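Local coordinates for enoyl-CoA hydratase/isomerase family protein (Bacillus anthracis, PDB 3KQF), which probably catalyses the reversible hydration of 2-trans-enoyl-CoA thioesters to 3-hydroxyacyl-CoA, at residues Ala129-Ser134 against Val187-Leu192; Arg28-Leu33 against Glu64-Ala69; Gln8-Asp13 against Ile22-Glu27; Tyr14-Val19 against Ile200-Ala205; Thr93-Val98 against Thr118-Ala123. One frame throughout, in Å; residues are numbered along the deposited sequence. Where two conformers were deposited one is given.

Contact 1: Ala129-Ser134 against Val187-Leu192; sequences AAESAS and VVPVHL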
# COMPACT_ATOMS: atom_id res chain seq x y z
N ALA A 129 5.79 1.23 19.00
CA ALA A 129 5.63 0.04 19.84
C ALA A 129 6.84 -0.31 20.69
O ALA A 129 7.96 -0.16 20.27
CB ALA A 129 5.33 -1.16 18.98
N ALA A 130 6.56 -0.86 21.87
CA ALA A 130 7.60 -1.38 22.74
C ALA A 130 8.12 -2.63 22.06
O ALA A 130 7.34 -3.35 21.41
CB ALA A 130 7.02 -1.74 24.11
N GLU A 131 9.41 -2.91 22.22
CA GLU A 131 10.04 -4.12 21.67
C GLU A 131 9.30 -5.36 22.12
O GLU A 131 9.27 -6.36 21.39
CB GLU A 131 11.52 -4.26 22.11
CG GLU A 131 12.51 -3.36 21.39
CD GLU A 131 13.96 -3.60 21.82
OE1 GLU A 131 14.26 -3.49 23.02
OE2 GLU A 131 14.81 -3.87 20.94
N SER A 132 8.72 -5.30 23.31
CA SER A 132 8.03 -6.45 23.91
C SER A 132 6.53 -6.52 23.60
O SER A 132 5.86 -7.44 24.06
CB SER A 132 8.26 -6.45 25.43
OG SER A 132 7.83 -5.22 26.00
N ALA A 133 6.01 -5.56 22.85
CA ALA A 133 4.59 -5.55 22.50
C ALA A 133 4.27 -6.62 21.48
O ALA A 133 5.14 -7.12 20.75
CB ALA A 133 4.16 -4.18 21.97
N SER A 134 3.00 -7.01 21.46
CA SER A 134 2.52 -7.98 20.48
C SER A 134 1.19 -7.47 19.98
O SER A 134 0.44 -6.81 20.72
CB SER A 134 2.42 -9.41 21.04
OG SER A 134 1.73 -9.46 22.26
N VAL A 187 9.90 1.20 16.73
CA VAL A 187 10.01 0.21 17.80
C VAL A 187 11.14 0.66 18.73
O VAL A 187 12.23 0.98 18.27
CB VAL A 187 10.23 -1.24 17.28
CG1 VAL A 187 10.44 -2.18 18.45
CG2 VAL A 187 9.05 -1.69 16.46
N VAL A 188 10.83 0.73 20.03
CA VAL A 188 11.79 1.14 21.05
C VAL A 188 11.63 0.28 22.30
O VAL A 188 10.60 -0.36 22.48
CB VAL A 188 11.60 2.64 21.44
CG1 VAL A 188 11.69 3.52 20.23
CG2 VAL A 188 10.26 2.86 22.16
N PRO A 189 12.64 0.27 23.18
CA PRO A 189 12.52 -0.52 24.42
C PRO A 189 11.36 -0.00 25.25
O PRO A 189 11.11 1.20 25.25
CB PRO A 189 13.86 -0.28 25.13
CG PRO A 189 14.76 0.18 24.08
CD PRO A 189 13.96 0.90 23.06
N VAL A 190 10.66 -0.89 25.97
CA VAL A 190 9.47 -0.46 26.74
C VAL A 190 9.79 0.66 27.74
O VAL A 190 9.02 1.60 27.91
CB VAL A 190 8.77 -1.65 27.45
CG1 VAL A 190 9.58 -2.13 28.66
CG2 VAL A 190 7.35 -1.25 27.89
N HIS A 191 10.97 0.59 28.37
CA HIS A 191 11.35 1.60 29.34
C HIS A 191 11.60 2.97 28.70
O HIS A 191 11.64 3.97 29.41
CB HIS A 191 12.54 1.13 30.18
CG HIS A 191 13.76 0.79 29.38
ND1 HIS A 191 13.90 -0.41 28.72
CD2 HIS A 191 14.90 1.49 29.15
CE1 HIS A 191 15.08 -0.43 28.11
NE2 HIS A 191 15.70 0.71 28.36
N LEU A 192 11.73 3.02 27.37
CA LEU A 192 11.92 4.28 26.64
C LEU A 192 10.71 4.69 25.78
O LEU A 192 10.74 5.70 25.07
CB LEU A 192 13.17 4.18 25.76
CG LEU A 192 14.48 4.09 26.57
CD1 LEU A 192 15.70 3.89 25.67
CD2 LEU A 192 14.66 5.33 27.45
O HOH W 1 10.56 -3.91 25.65

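Contact 2: Arg28-Leu33 against Glu64-Ala69; sequences RQANSL and EKAFCA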
# COMPACT_ATOMS: atom_id res chain seq x y z
N ARG A 28 -5.56 -4.29 35.87
CA ARG A 28 -6.02 -5.62 36.32
C ARG A 28 -6.78 -6.36 35.23
O ARG A 28 -6.82 -7.59 35.21
CB ARG A 28 -6.98 -5.53 37.52
CG ARG A 28 -6.39 -5.05 38.82
CD ARG A 28 -7.45 -5.10 39.93
NE ARG A 28 -7.83 -6.47 40.31
CZ ARG A 28 -8.74 -6.77 41.24
NH1 ARG A 28 -9.39 -5.81 41.89
NH2 ARG A 28 -9.01 -8.04 41.53
N GLN A 29 -7.43 -5.60 34.35
CA GLN A 29 -8.23 -6.17 33.27
C GLN A 29 -7.51 -6.09 31.90
O GLN A 29 -8.15 -6.18 30.86
CB GLN A 29 -9.59 -5.47 33.22
CG GLN A 29 -10.48 -5.60 34.51
CD GLN A 29 -10.20 -4.57 35.62
OE1 GLN A 29 -9.38 -3.64 35.47
NE2 GLN A 29 -10.90 -4.72 36.74
N ALA A 30 -6.18 -5.92 31.91
CA ALA A 30 -5.40 -5.82 30.66
C ALA A 30 -5.88 -4.67 29.77
O ALA A 30 -5.80 -4.72 28.54
CB ALA A 30 -5.42 -7.16 29.90
N ASN A 31 -6.40 -3.62 30.41
CA ASN A 31 -6.87 -2.45 29.69
C ASN A 31 -7.92 -2.74 28.63
O ASN A 31 -7.95 -2.08 27.58
CB ASN A 31 -5.67 -1.72 29.11
CG ASN A 31 -4.82 -1.11 30.20
OD1 ASN A 31 -5.36 -0.67 31.21
ND2 ASN A 31 -3.51 -1.06 29.99
N SER A 32 -8.78 -3.73 28.91
CA SER A 32 -9.84 -4.08 27.99
C SER A 32 -10.89 -2.98 27.93
O SER A 32 -11.09 -2.22 28.89
CB SER A 32 -10.48 -5.43 28.35
OG SER A 32 -11.17 -5.38 29.59
N LEU A 33 -11.58 -2.92 26.80
CA LEU A 33 -12.56 -1.87 26.56
C LEU A 33 -13.96 -2.17 27.07
O LEU A 33 -14.76 -2.80 26.37
CB LEU A 33 -12.61 -1.60 25.05
CG LEU A 33 -11.27 -1.26 24.38
CD1 LEU A 33 -11.40 -1.36 22.85
CD2 LEU A 33 -10.73 0.11 24.80
N GLU A 64 3.04 -2.28 32.08
CA GLU A 64 4.02 -2.75 31.12
C GLU A 64 3.63 -4.07 30.47
O GLU A 64 4.45 -4.70 29.80
CB GLU A 64 5.38 -2.90 31.81
CG GLU A 64 5.67 -1.80 32.87
CD GLU A 64 5.50 -0.39 32.33
OE1 GLU A 64 5.77 -0.17 31.13
OE2 GLU A 64 5.08 0.50 33.10
N LYS A 65 2.37 -4.50 30.63
CA LYS A 65 1.93 -5.75 30.02
C LYS A 65 0.91 -5.59 28.90
O LYS A 65 0.90 -6.38 27.95
CB LYS A 65 1.37 -6.73 31.08
CG LYS A 65 2.45 -7.29 32.02
CD LYS A 65 1.95 -8.46 32.87
CE LYS A 65 3.09 -9.10 33.66
NZ LYS A 65 2.67 -10.23 34.54
N ALA A 66 0.06 -4.57 28.98
CA ALA A 66 -0.97 -4.42 27.97
C ALA A 66 -1.28 -3.00 27.55
O ALA A 66 -1.42 -2.10 28.39
CB ALA A 66 -2.27 -5.10 28.46
N PHE A 67 -1.32 -2.79 26.24
CA PHE A 67 -1.79 -1.53 25.67
C PHE A 67 -3.32 -1.61 25.76
O PHE A 67 -3.98 -0.73 26.32
CB PHE A 67 -1.32 -1.41 24.20
CG PHE A 67 -1.97 -0.31 23.42
CD1 PHE A 67 -1.59 1.01 23.58
CD2 PHE A 67 -2.94 -0.61 22.46
CE1 PHE A 67 -2.17 2.02 22.83
CE2 PHE A 67 -3.52 0.42 21.69
CZ PHE A 67 -3.13 1.72 21.89
N CYS A 68 -3.86 -2.67 25.19
CA CYS A 68 -5.31 -2.89 25.17
C CYS A 68 -5.62 -4.31 24.69
O CYS A 68 -5.33 -4.67 23.54
CB CYS A 68 -6.00 -1.86 24.28
SG CYS A 68 -7.80 -2.17 24.15
N ALA A 69 -6.20 -5.13 25.57
CA ALA A 69 -6.51 -6.52 25.24
C ALA A 69 -7.74 -6.66 24.36
O ALA A 69 -8.11 -7.78 24.02
CB ALA A 69 -6.69 -7.34 26.52

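Contact 3: Gln8-Asp13 against Ile22-Glu27; sequences QNISVD and ISLNRE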
# COMPACT_ATOMS: atom_id res chain seq x y z
N GLN A 8 -12.34 7.23 36.08
CA GLN A 8 -11.87 6.04 36.80
C GLN A 8 -11.19 4.99 35.92
O GLN A 8 -10.39 4.21 36.41
CB GLN A 8 -13.03 5.38 37.54
CG GLN A 8 -13.66 6.22 38.64
CD GLN A 8 -14.64 5.43 39.48
OE1 GLN A 8 -14.90 4.25 39.22
NE2 GLN A 8 -15.19 6.06 40.52
N ASN A 9 -11.53 4.96 34.63
CA ASN A 9 -11.01 3.96 33.72
C ASN A 9 -9.91 4.47 32.77
O ASN A 9 -9.27 3.68 32.08
CB ASN A 9 -12.17 3.37 32.91
CG ASN A 9 -13.15 2.60 33.79
OD1 ASN A 9 -12.81 1.57 34.36
ND2 ASN A 9 -14.38 3.09 33.88
N ILE A 10 -9.72 5.79 32.72
CA ILE A 10 -8.64 6.36 31.93
C ILE A 10 -7.97 7.48 32.73
O ILE A 10 -8.50 7.95 33.74
CB ILE A 10 -9.10 6.90 30.57
CG1 ILE A 10 -10.01 8.11 30.73
CG2 ILE A 10 -9.78 5.81 29.73
CD1 ILE A 10 -10.44 8.69 29.40
N SER A 11 -6.78 7.87 32.27
CA SER A 11 -6.01 8.93 32.89
C SER A 11 -5.71 9.93 31.78
O SER A 11 -5.46 9.52 30.65
CB SER A 11 -4.68 8.40 33.45
OG SER A 11 -4.89 7.43 34.45
N VAL A 12 -5.78 11.22 32.08
CA VAL A 12 -5.46 12.23 31.07
C VAL A 12 -4.37 13.11 31.65
O VAL A 12 -4.51 13.59 32.77
CB VAL A 12 -6.67 13.10 30.71
CG1 VAL A 12 -6.28 14.18 29.70
CG2 VAL A 12 -7.78 12.26 30.14
N ASP A 13 -3.27 13.28 30.92
CA ASP A 13 -2.15 14.09 31.40
C ASP A 13 -1.71 15.14 30.37
O ASP A 13 -1.32 14.80 29.23
CB ASP A 13 -0.96 13.20 31.77
CG ASP A 13 0.19 13.98 32.39
OD1 ASP A 13 0.01 15.16 32.79
OD2 ASP A 13 1.30 13.41 32.49
N ILE A 22 -3.37 10.33 26.82
CA ILE A 22 -4.50 9.60 27.35
C ILE A 22 -4.05 8.16 27.61
O ILE A 22 -3.51 7.52 26.71
CB ILE A 22 -5.67 9.56 26.35
CG1 ILE A 22 -6.07 10.98 25.93
CG2 ILE A 22 -6.84 8.81 26.96
CD1 ILE A 22 -7.13 11.02 24.85
N SER A 23 -4.23 7.68 28.84
CA SER A 23 -3.81 6.32 29.18
C SER A 23 -4.98 5.44 29.60
O SER A 23 -5.71 5.78 30.55
CB SER A 23 -2.80 6.35 30.33
OG SER A 23 -1.69 7.18 30.06
N LEU A 24 -5.20 4.32 28.90
CA LEU A 24 -6.23 3.38 29.33
C LEU A 24 -5.76 2.93 30.72
O LEU A 24 -4.59 2.58 30.89
CB LEU A 24 -6.38 2.20 28.38
CG LEU A 24 -6.69 2.53 26.92
CD1 LEU A 24 -6.87 1.25 26.11
CD2 LEU A 24 -7.92 3.42 26.77
N ASN A 25 -6.65 2.94 31.70
CA ASN A 25 -6.29 2.66 33.09
C ASN A 25 -7.11 1.56 33.78
O ASN A 25 -7.81 1.81 34.76
CB ASN A 25 -6.38 3.96 33.90
CG ASN A 25 -5.73 3.85 35.27
OD1 ASN A 25 -4.76 3.10 35.46
ND2 ASN A 25 -6.24 4.62 36.23
N ARG A 26 -6.98 0.35 33.25
CA ARG A 26 -7.62 -0.82 33.80
C ARG A 26 -6.59 -1.94 33.77
O ARG A 26 -6.82 -2.98 33.16
CB ARG A 26 -8.85 -1.22 32.97
CG ARG A 26 -9.94 -0.17 32.87
CD ARG A 26 -11.15 -0.84 32.21
NE ARG A 26 -11.78 -1.79 33.13
CZ ARG A 26 -12.45 -2.88 32.77
NH1 ARG A 26 -12.53 -3.25 31.48
NH2 ARG A 26 -12.98 -3.66 33.71
N GLU A 27 -5.45 -1.73 34.43
CA GLU A 27 -4.35 -2.72 34.42
C GLU A 27 -4.76 -4.14 34.80
O GLU A 27 -4.34 -5.10 34.13
CB GLU A 27 -3.18 -2.30 35.33
CG GLU A 27 -2.44 -1.08 34.89
CD GLU A 27 -1.23 -0.77 35.79
OE1 GLU A 27 -0.54 -1.72 36.23
OE2 GLU A 27 -0.98 0.42 36.03
O HOH W 2 -9.85 1.65 36.48
O HOH W 3 -11.55 -1.05 36.06
O HOH W 4 -8.31 6.70 36.41
O HOH W 5 -2.06 9.65 30.82

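Contact 4: Tyr14-Val19 against Ile200-Ala205; sequences YATPHV and IAEKIA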
# COMPACT_ATOMS: atom_id res chain seq x y z
N TYR A 14 -1.80 16.40 30.80
CA TYR A 14 -1.41 17.59 30.03
C TYR A 14 -0.09 18.16 30.54
O TYR A 14 0.15 19.36 30.44
CB TYR A 14 -2.46 18.71 30.19
CG TYR A 14 -3.79 18.46 29.52
CD1 TYR A 14 -4.81 17.79 30.19
CD2 TYR A 14 -4.05 18.96 28.25
CE1 TYR A 14 -6.04 17.58 29.58
CE2 TYR A 14 -5.28 18.76 27.64
CZ TYR A 14 -6.27 18.08 28.31
OH TYR A 14 -7.48 17.87 27.71
N ALA A 15 0.77 17.31 31.09
CA ALA A 15 2.05 17.75 31.64
C ALA A 15 2.89 18.47 30.60
O ALA A 15 3.43 19.53 30.87
CB ALA A 15 2.82 16.56 32.23
N THR A 16 2.97 17.88 29.40
CA THR A 16 3.77 18.43 28.32
C THR A 16 2.97 19.45 27.50
O THR A 16 1.90 19.13 26.99
CB THR A 16 4.24 17.30 27.39
OG1 THR A 16 4.80 16.24 28.18
CG2 THR A 16 5.26 17.81 26.37
N PRO A 17 3.50 20.69 27.37
CA PRO A 17 2.81 21.75 26.61
C PRO A 17 2.39 21.35 25.18
O PRO A 17 3.18 20.75 24.44
CB PRO A 17 3.84 22.87 26.56
CG PRO A 17 4.67 22.66 27.77
CD PRO A 17 4.73 21.19 28.01
N HIS A 18 1.15 21.69 24.82
CA HIS A 18 0.53 21.37 23.52
C HIS A 18 0.30 19.87 23.30
O HIS A 18 -0.19 19.47 22.24
CB HIS A 18 1.33 21.93 22.34
CG HIS A 18 1.59 23.40 22.41
ND1 HIS A 18 2.86 23.92 22.46
CD2 HIS A 18 0.75 24.46 22.44
CE1 HIS A 18 2.79 25.24 22.52
NE2 HIS A 18 1.52 25.59 22.51
N VAL A 19 0.67 19.04 24.27
CA VAL A 19 0.52 17.58 24.12
C VAL A 19 -0.30 16.98 25.26
O VAL A 19 -0.05 17.29 26.43
CB VAL A 19 1.90 16.87 24.11
CG1 VAL A 19 1.75 15.35 23.99
CG2 VAL A 19 2.74 17.41 22.95
N ILE A 200 8.61 12.77 19.79
CA ILE A 200 7.99 12.88 18.45
C ILE A 200 6.80 13.84 18.52
O ILE A 200 6.63 14.69 17.65
CB ILE A 200 7.57 11.52 17.89
CG1 ILE A 200 8.82 10.67 17.64
CG2 ILE A 200 6.77 11.68 16.58
CD1 ILE A 200 8.51 9.27 17.16
N ALA A 201 6.00 13.74 19.59
CA ALA A 201 4.87 14.65 19.79
C ALA A 201 5.36 16.10 19.89
O ALA A 201 4.74 16.99 19.32
CB ALA A 201 4.07 14.26 21.07
N GLU A 202 6.46 16.33 20.62
CA GLU A 202 7.02 17.68 20.76
C GLU A 202 7.48 18.25 19.43
O GLU A 202 7.32 19.44 19.16
CB GLU A 202 8.20 17.71 21.77
CG GLU A 202 7.79 17.55 23.22
CD GLU A 202 8.99 17.51 24.15
OE1 GLU A 202 10.11 17.15 23.70
OE2 GLU A 202 8.79 17.80 25.34
N LYS A 203 8.08 17.41 18.59
CA LYS A 203 8.49 17.87 17.26
C LYS A 203 7.28 18.32 16.46
O LYS A 203 7.26 19.42 15.91
CB LYS A 203 9.23 16.78 16.49
CG LYS A 203 9.60 17.19 15.05
CD LYS A 203 10.36 18.51 14.99
CE LYS A 203 10.89 18.77 13.60
NZ LYS A 203 11.72 20.00 13.46
N ILE A 204 6.25 17.48 16.42
CA ILE A 204 5.03 17.82 15.66
C ILE A 204 4.39 19.08 16.23
O ILE A 204 3.93 19.96 15.48
CB ILE A 204 4.05 16.63 15.62
CG1 ILE A 204 4.69 15.47 14.87
CG2 ILE A 204 2.74 17.04 14.93
CD1 ILE A 204 3.93 14.13 14.95
N ALA A 205 4.39 19.20 17.56
CA ALA A 205 3.86 20.39 18.24
C ALA A 205 4.61 21.68 17.90
O ALA A 205 4.05 22.77 18.04
CB ALA A 205 3.85 20.17 19.77

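Contact 5: Thr93-Val98 against Thr118-Ala123; sequences TTMEMV and TELSLA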
# COMPACT_ATOMS: atom_id res chain seq x y z
N THR A 93 -17.68 3.62 17.15
CA THR A 93 -17.86 5.08 17.24
C THR A 93 -16.64 5.74 17.89
O THR A 93 -16.19 6.81 17.49
CB THR A 93 -19.12 5.42 18.03
OG1 THR A 93 -20.26 5.00 17.27
CG2 THR A 93 -19.23 6.92 18.28
N THR A 94 -16.12 5.09 18.92
CA THR A 94 -14.93 5.61 19.61
C THR A 94 -13.73 5.68 18.65
O THR A 94 -12.98 6.67 18.63
CB THR A 94 -14.62 4.74 20.83
OG1 THR A 94 -15.79 4.66 21.65
CG2 THR A 94 -13.45 5.34 21.63
N MSE A 95 -13.54 4.64 17.84
CA MSE A 95 -12.46 4.61 16.86
C MSE A 95 -12.60 5.78 15.87
O MSE A 95 -11.63 6.44 15.54
CB MSE A 95 -12.43 3.30 16.07
CG MSE A 95 -12.39 2.04 16.91
SE MSE A 95 -10.98 2.09 18.23
CE MSE A 95 -11.17 0.33 19.04
N GLU A 96 -13.82 6.03 15.39
CA GLU A 96 -14.06 7.14 14.47
C GLU A 96 -13.70 8.47 15.11
O GLU A 96 -13.14 9.34 14.45
CB GLU A 96 -15.51 7.15 14.00
CG GLU A 96 -15.83 5.94 13.17
CD GLU A 96 -17.29 5.85 12.82
OE1 GLU A 96 -18.14 6.13 13.70
OE2 GLU A 96 -17.58 5.45 11.67
N MSE A 97 -14.03 8.64 16.38
CA MSE A 97 -13.73 9.89 17.08
C MSE A 97 -12.22 10.11 17.22
O MSE A 97 -11.75 11.25 17.12
CB MSE A 97 -14.42 9.92 18.44
CG MSE A 97 -15.94 9.91 18.37
SE MSE A 97 -16.72 9.89 20.18
CE MSE A 97 -16.00 11.57 20.72
N VAL A 98 -11.46 9.03 17.44
CA VAL A 98 -9.99 9.13 17.53
C VAL A 98 -9.45 9.55 16.18
O VAL A 98 -8.67 10.49 16.07
CB VAL A 98 -9.32 7.77 17.88
CG1 VAL A 98 -7.77 7.86 17.69
CG2 VAL A 98 -9.68 7.34 19.28
N THR A 118 -5.64 -3.69 18.64
CA THR A 118 -5.01 -3.38 17.37
C THR A 118 -5.89 -2.37 16.58
O THR A 118 -5.36 -1.46 15.94
CB THR A 118 -4.65 -4.64 16.55
OG1 THR A 118 -3.47 -5.23 17.13
CG2 THR A 118 -4.32 -4.30 15.11
N GLU A 119 -7.21 -2.52 16.66
CA GLU A 119 -8.10 -1.59 15.99
C GLU A 119 -7.91 -0.16 16.50
O GLU A 119 -7.90 0.80 15.70
CB GLU A 119 -9.56 -2.02 16.14
CG GLU A 119 -9.85 -3.24 15.33
CD GLU A 119 -11.27 -3.71 15.46
OE1 GLU A 119 -11.77 -3.88 16.62
OE2 GLU A 119 -11.89 -3.96 14.41
N LEU A 120 -7.73 -0.02 17.81
CA LEU A 120 -7.51 1.28 18.42
C LEU A 120 -6.20 1.90 17.90
O LEU A 120 -6.16 3.10 17.57
CB LEU A 120 -7.47 1.14 19.96
CG LEU A 120 -7.28 2.42 20.76
CD1 LEU A 120 -8.39 3.41 20.40
CD2 LEU A 120 -7.25 2.13 22.26
N SER A 121 -5.15 1.09 17.78
CA SER A 121 -3.86 1.59 17.28
C SER A 121 -3.96 1.98 15.79
O SER A 121 -3.29 2.89 15.37
CB SER A 121 -2.73 0.58 17.49
OG SER A 121 -2.73 -0.41 16.49
N LEU A 122 -4.83 1.31 15.03
CA LEU A 122 -5.04 1.63 13.61
C LEU A 122 -5.80 2.94 13.43
O LEU A 122 -5.66 3.58 12.40
CB LEU A 122 -5.78 0.51 12.88
CG LEU A 122 -4.94 -0.77 12.67
CD1 LEU A 122 -5.82 -1.97 12.33
CD2 LEU A 122 -3.85 -0.56 11.60
N ALA A 123 -6.61 3.32 14.42
CA ALA A 123 -7.38 4.58 14.38
C ALA A 123 -6.47 5.76 14.62
O ALA A 123 -6.86 6.91 14.36
CB ALA A 123 -8.50 4.56 15.41

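Contact 1: Ala129-Ser134 against Val187-Leu192
The carboxylate of Glu-131 reaches over the ring of Pro-189, where OE1 lies 3.7 Å from Pro-189 CA and also approaches ring atoms CB and CG. This is packing of an acid against slightly polar C-H groups. Two carbonyl planes are used differently by the backbone. Val-188 N meets Ala-129 O nearly head-on at 3.0 Å, whereas Glu-131 N sits above the plane of the Val-188 carbonyl, 35° out of it, yet only 2.8 Å from Val-188 O. The two bonds follow one another along the same ladder, and the CA atoms of Val-187 and Ala-130 add C-H...O contacts to Ala-129 O and Val-188 O. Strand 186-188, the outermost of the six-stranded sheet within this chain, pairs here in parallel with strand 126-130, as in the crotonase fold. Just beyond, both chains leave the sheet, and Ala-130 starts a type I turn that ends at Ala-133. The aliphatic CG of Glu-131 passes about at a right angle to Val-187, 3.8 Å from Val-187 CG1, a use of a long side chain whose exposed end can stay polar. Ala-130, whose CB is on the sheet face away from Val-187, is small enough to meet Val-190 CB at 3.8 Å. Ser-132 OG is turned between its own backbone N and carbonyl carbon (chi1 56°), which brings it to a water 3.0 Å away; the same water accepts from Val-190 N. Gln-176 NE2 binds Glu-131 O, and Val-188 touches Leu-193 and Lys-196 of helix 193-206.

Contact 2: Arg28-Leu33 against Glu64-Ala69
Two hydrogen bonds tie Ala-30 and Asn-31 to the 64-69 segment. Ala-69 N gives a 3.0 Å bond to Ala-30 O, approaching it almost in line with the carbonyl. Asn-31 ND2 reaches Ala-66 O at 2.8 Å; the oxygen lies in the plane of the amide, but the nitrogen stands 43° out of the Ala-66 carbonyl plane. Ala-66 O takes a second bond from Asn-110 ND2. The Asn-31 amide also donates to Ala-62 O and accepts from Arg-26 N, which fixes its rotation. Asparagine suits the spot because it can both donate and accept, and because its backbone takes the left-handed conformation well. Among the apolar contacts, Ala-30 CB is 3.6 Å from Ala-69 CB and 4.0 Å from Ala-66 CB; small side chains let the loops come this close. Cys-68 SG, set anti to its backbone N (chi1 176°), packs 3.6 Å from Leu-33 CG. In the crotonase fold these are the loops after strands 19-24 and 56-61, the latter turning a corner at Phe-67 and bonding to strand 112-114. The chemistry implies a join resting on one backbone bond and one amide that satisfies backbone groups of three pieces of chain.

Contact 3: Gln8-Asp13 against Ile22-Glu27
Asn-9 and Arg-26 both set CG anti to the carbonyl carbon (chi1 -65° and -60°), and the two side chains run side by side in the same direction. The arginine then bends at chi3, and Asn-9 OD1 comes to lie 3.6 Å from Arg-26 CD, the amide nearly perpendicular to the guanidinium. A water in the guanidinium plane accepts from Arg-26 NE at 3.0 Å and is weakly joined to Asn-9 OD1. The charged end is bound more firmly outside the pair: NH1 forms a salt bridge with Asp-72 and a hydrogen bond to Ser-32 O. Arginine fits here because its long aliphatic part can pack on Asn-9 while its tip reaches these acceptors.

The backbones make an antiparallel ladder. Ser-11 and Ser-23 are the hydrogen-bonded pair, with Ser-11 N to Ser-23 O and Ser-23 N to Ser-11 O both 2.9 Å, the latter bond nearly straight. Asn-25 N continues the ladder to Asn-9 O at 2.7 Å as the second chain leaves the strand. Asn-25 CG is anti to its backbone N (chi1 -167°), and ND2 donates to a water 2.9 Å away that also donates to Ile-10 O. The two serines share the more open face; the branched apolar Ile-10, Val-12, Ile-22 and Leu-24 line the other. This hairpin forms one margin of the large sheet: strand 19-24 bonds on to strand 56-61, Ile-10 and Val-12 pack on Ile-44 of helix 35-49, Ile-22 packs on Ile-48, and Glu-40 of that helix binds Asn-9 N.

Contact 4: Tyr14-Val19 against Ile200-Ala205
Ala-201 meets Val-19 on the buried flank of helix 193-206. Its CB lies 3.9 Å from both Val-19 CG1 and Val-19 CG2, so the one methyl sits against the fork of the valine. CG1 is anti to the backbone N (chi1 179°) and CG2 is anti to the carbonyl carbon, which turns both branches to the helix. An alanine fits because strand 56-61 also presses on it, through Val-56 and Ile-58. The next residue, Glu-202, is at the more exposed margin: its extended chain crosses Thr-16 at about a right angle, Glu-202 OE2 being 3.7 Å from Thr-16 CG2. This is contact with the methyl branch, and a long acid there can keep its charge near solvent. One turn beyond Ala-201, Ala-205 brings its CB 4.0 Å from His-18 CB and 4.4 Å from Val-19 CG2, while Ala-205 O accepts from Arg-55 NH1. No hydrogen bond joins the two segments. Thr-16 to Val-19 forms a type II turn, with Val-19 N bonded to Thr-16 O at 3.0 Å and His-18 in the left-handed region. The arrangement is that of a β-hairpin connection resting on a helix that covers the sheet in the crotonase fold.

Contact 5: Thr93-Val98 against Thr118-Ala123
The segments 93-98 and 118-123 of two helices run roughly parallel, 27° between their directions and 9.0 Å between their axes, and Met-95 and Ala-123 come closest in the backbone. Met-95, present as selenomethionine, contributes the largest share. Its CG is anti to the carbonyl carbon and its chain bends at chi2 (-51°), which swings the selenium across Leu-120 at about a right angle: SE is 3.6 Å from both Leu-120 CA and Leu-120 CD1. The terminal CE goes further along the second helix, to 3.7 Å from Leu-120 N and 4.1 Å from Glu-119 CB. A flexible, unbranched side chain suits this place, since it can bend to lie against the backbone of Leu-120. One turn later, Val-98 has CG1 anti to its backbone N (chi1 169°), which puts that methyl 3.6 Å from Ala-123 O, while CG2 faces Leu-120 CD1 more distantly. Ala-123 is the complement to both: its CB lies 3.7 Å from Met-95 O and 4.1 Å from Val-98 CG1, and a small methyl permits this close approach of the backbones. No hydrogen bond crosses the interface, as is fitting between buried apolar surfaces. The polar end of Glu-119 turns elsewhere, to Ala-148 N and Gly-150 N, and its side chain also packs on Glu-139 and Pro-146. Packing of helix 116-123 against helix 81-99 belongs to the core of the crotonase fold, and Glu-119 beside Glu-139 is consistent with the paired glutamates of the active site in enoyl-CoA hydratases.

Overall arrangement
Contacts 2 and 5 are the buried ones, but they differ: contact 5 is packing of mostly apolar side chains between helices, without a hydrogen bond, while contact 2 joins loops through hydrogen bonds to backbone carbonyls. Contacts 1 and 3 are partly buried backbone ladders at the two outer edges of the same sheet, parallel in contact 1 and antiparallel in contact 3, with waters along their outer parts. Contact 4 is partly buried too, yet lacks hydrogen bonds; it sets the turn of contact 3's hairpin on the helix that follows contact 1's edge strand. Contacts 2, 3 and 5 touch: Arg-26 is bonded to Asn-31 and Ser-32, and Leu-120 packs on Leu-24 and Phe-67. Contact 1 touches contact 2 through Val-190 and Glu-64.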